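Local coordinates for phosphoprotein (Lettuce necrotic yellows virus, PDB 3T4R) that probably serves as a non-catalytic polymerase cofactor that holds the viral polymerase on its nucleoprotein-RNA template and chaperones soluble nucleoprotein, here represented by its C-terminal domain, at residues 57-60 / 61-65. Residues are numbered along the deposited sequence; the frame is centred on the assembly and turned at random.
Sequences EIIE and NHIAL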
ATOM      1  N   GLU A  57      -6.282   5.446   0.980  1.00 45.64           N
ATOM      2  CA  GLU A  57      -6.310   4.460   2.065  1.00 47.27           C
ATOM      3  C   GLU A  57      -4.891   4.057   2.470  1.00 43.19           C
ATOM      4  O   GLU A  57      -4.612   3.906   3.661  1.00 43.03           O
ATOM      5  CB  GLU A  57      -7.117   3.200   1.679  1.00 48.91           C
ATOM      6  CG  GLU A  57      -8.600   3.434   1.523  1.00 57.56           C
ATOM      7  CD  GLU A  57      -9.402   2.869   2.643  1.00 72.38           C
ATOM      8  OE1 GLU A  57      -8.982   3.025   3.821  1.00 80.61           O
ATOM      9  OE2 GLU A  57     -10.482   2.286   2.368  1.00 80.92           O
ATOM     10  N   ILE A  58      -4.026   3.836   1.492  1.00 39.91           N
ATOM     11  CA  ILE A  58      -2.663   3.377   1.740  1.00 39.29           C
ATOM     12  C   ILE A  58      -1.815   4.486   2.431  1.00 40.36           C
ATOM     13  O   ILE A  58      -1.020   4.227   3.363  1.00 42.90           O
ATOM     14  CB  ILE A  58      -2.020   2.973   0.415  1.00 36.84           C
ATOM     15  CG1 ILE A  58      -2.612   1.605  -0.018  1.00 39.91           C
ATOM     16  CG2 ILE A  58      -0.521   2.751   0.551  1.00 41.48           C
ATOM     17  CD1 ILE A  58      -2.299   1.249  -1.419  1.00 37.83           C
ATOM     18  N   ILE A  59      -1.970   5.698   1.954  1.00 40.41           N
ATOM     19  CA  ILE A  59      -1.369   6.928   2.591  1.00 43.91           C
ATOM     20  C   ILE A  59      -1.798   7.080   4.038  1.00 46.26           C
ATOM     21  O   ILE A  59      -0.971   7.287   4.884  1.00 47.72           O
ATOM     22  CB  ILE A  59      -1.679   8.228   1.836  1.00 46.06           C
ATOM     23  CG1 ILE A  59      -1.072   8.141   0.422  1.00 44.77           C
ATOM     24  CG2 ILE A  59      -1.051   9.411   2.570  1.00 49.32           C
ATOM     25  CD1 ILE A  59      -1.092   9.310  -0.281  1.00 54.60           C
ATOM     26  N   GLU A  60      -3.065   6.800   4.323  1.00 52.75           N
ATOM     27  CA  GLU A  60      -3.505   6.783   5.707  1.00 52.84           C
ATOM     28  C   GLU A  60      -2.733   5.773   6.563  1.00 46.24           C
ATOM     29  O   GLU A  60      -2.362   6.068   7.682  1.00 45.70           O
ATOM     30  CB  GLU A  60      -4.999   6.553   5.777  1.00 55.74           C
ATOM     31  CG  GLU A  60      -5.696   7.560   6.593  1.00 67.64           C
ATOM     32  CD  GLU A  60      -5.938   8.858   5.828  1.00 82.11           C
ATOM     33  OE1 GLU A  60      -6.689   8.744   4.782  1.00 88.17           O
ATOM     34  OE2 GLU A  60      -5.398   9.985   6.274  1.00 86.75           O
ATOM     35  N   ASN A  61      -2.432   4.613   6.008  1.00 44.30           N
ATOM     36  CA  ASN A  61      -1.783   3.559   6.708  1.00 42.19           C
ATOM     37  C   ASN A  61      -0.363   3.930   6.816  1.00 44.15           C
ATOM     38  O   ASN A  61       0.269   3.608   7.762  1.00 46.19           O
ATOM     39  CB  ASN A  61      -1.866   2.268   5.905  1.00 42.85           C
ATOM     40  CG  ASN A  61      -3.252   1.630   5.930  1.00 44.39           C
ATOM     41  OD1 ASN A  61      -4.071   1.933   6.779  1.00 43.15           O
ATOM     42  ND2 ASN A  61      -3.494   0.720   5.004  1.00 40.49           N
ATOM     43  N   HIS A  62       0.190   4.560   5.811  1.00 47.13           N
ATOM     44  CA  HIS A  62       1.585   4.942   5.887  1.00 53.28           C
ATOM     45  C   HIS A  62       1.780   6.022   6.910  1.00 54.04           C
ATOM     46  O   HIS A  62       2.809   6.074   7.521  1.00 57.25           O
ATOM     47  CB  HIS A  62       2.076   5.412   4.526  1.00 58.99           C
ATOM     48  CG  HIS A  62       3.561   5.541   4.412  1.00 69.58           C
ATOM     49  ND1 HIS A  62       4.238   5.140   3.268  1.00 80.57           N
ATOM     50  CD2 HIS A  62       4.506   6.059   5.279  1.00 73.64           C
ATOM     51  CE1 HIS A  62       5.534   5.408   3.437  1.00 88.64           C
ATOM     52  NE2 HIS A  62       5.722   5.967   4.648  1.00 84.46           N
ATOM     53  N   ILE A  63       0.779   6.888   7.065  1.00 54.90           N
ATOM     54  CA  ILE A  63       0.757   7.999   8.044  1.00 57.45           C
ATOM     55  C   ILE A  63       0.796   7.382   9.433  1.00 53.96           C
ATOM     56  O   ILE A  63       1.622   7.750  10.234  1.00 56.19           O
ATOM     57  CB  ILE A  63      -0.536   8.910   7.868  1.00 60.52           C
ATOM     58  CG1 ILE A  63      -0.416   9.863   6.706  1.00 66.16           C
ATOM     59  CG2 ILE A  63      -0.914   9.642   9.116  1.00 64.41           C
ATOM     60  CD1 ILE A  63      -1.778  10.191   6.140  1.00 71.05           C
ATOM     61  N   ALA A  64      -0.081   6.415   9.673  1.00 51.87           N
ATOM     62  CA  ALA A  64      -0.095   5.642  10.906  1.00 50.02           C
ATOM     63  C   ALA A  64       1.290   5.103  11.256  1.00 49.44           C
ATOM     64  O   ALA A  64       1.722   5.242  12.383  1.00 51.03           O
ATOM     65  CB  ALA A  64      -1.125   4.516  10.843  1.00 50.88           C
ATOM     66  N   LEU A  65       1.974   4.515  10.276  1.00 50.00           N
ATOM     67  CA  LEU A  65       3.239   3.843  10.474  1.00 53.69           C
ATOM     68  C   LEU A  65       4.269   4.841  10.840  1.00 55.78           C
ATOM     69  O   LEU A  65       5.009   4.627  11.796  1.00 60.01           O
ATOM     70  CB  LEU A  65       3.673   3.190   9.193  1.00 57.17           C
ATOM     71  CG  LEU A  65       4.524   1.962   9.199  1.00 65.40           C
ATOM     72  CD1 LEU A  65       4.930   1.475  10.604  1.00 72.31           C
ATOM     73  CD2 LEU A  65       3.695   0.906   8.506  1.00 70.57           C
TER
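I63 leans back over the preceding turn of its helix onto I59 and E60, and its longer branch makes most of that contact. Its CB sits 3.4 Å from the carbonyl O of both I59 and E60. With CG1 beside the backbone N (chi1 -78°), the branch turns back along the helix, and CG1 comes to 3.2 Å from I59 O. At the tip, CD1 still lies 3.3 Å from I59 O and meets CG2 of I59 at 3.7 Å, the two isoleucines crossing at a slant. The same methyl lies 3.6 Å from OE2 of E60, whose chain bends at chi2 and runs alongside I63. The other branch, CG2, only skirts E60 O at 4.1 Å. Beneath them run the usual i to i+4 backbone hydrogen bonds, H62 N to I58 O, I63 N to I59 O (2.8 Å) and A64 N to E60 O. I59, E60 and I63 make up an exposed strip of the long C-terminal helix 50-72. Its other side packs on the rest of this small helical domain: I58 is buried against L15, W17 and I38, N61 also packs on I38 of helix 36-41, and its ND2 hydrogen-bonds to L33 O, joining the helix to 27-33.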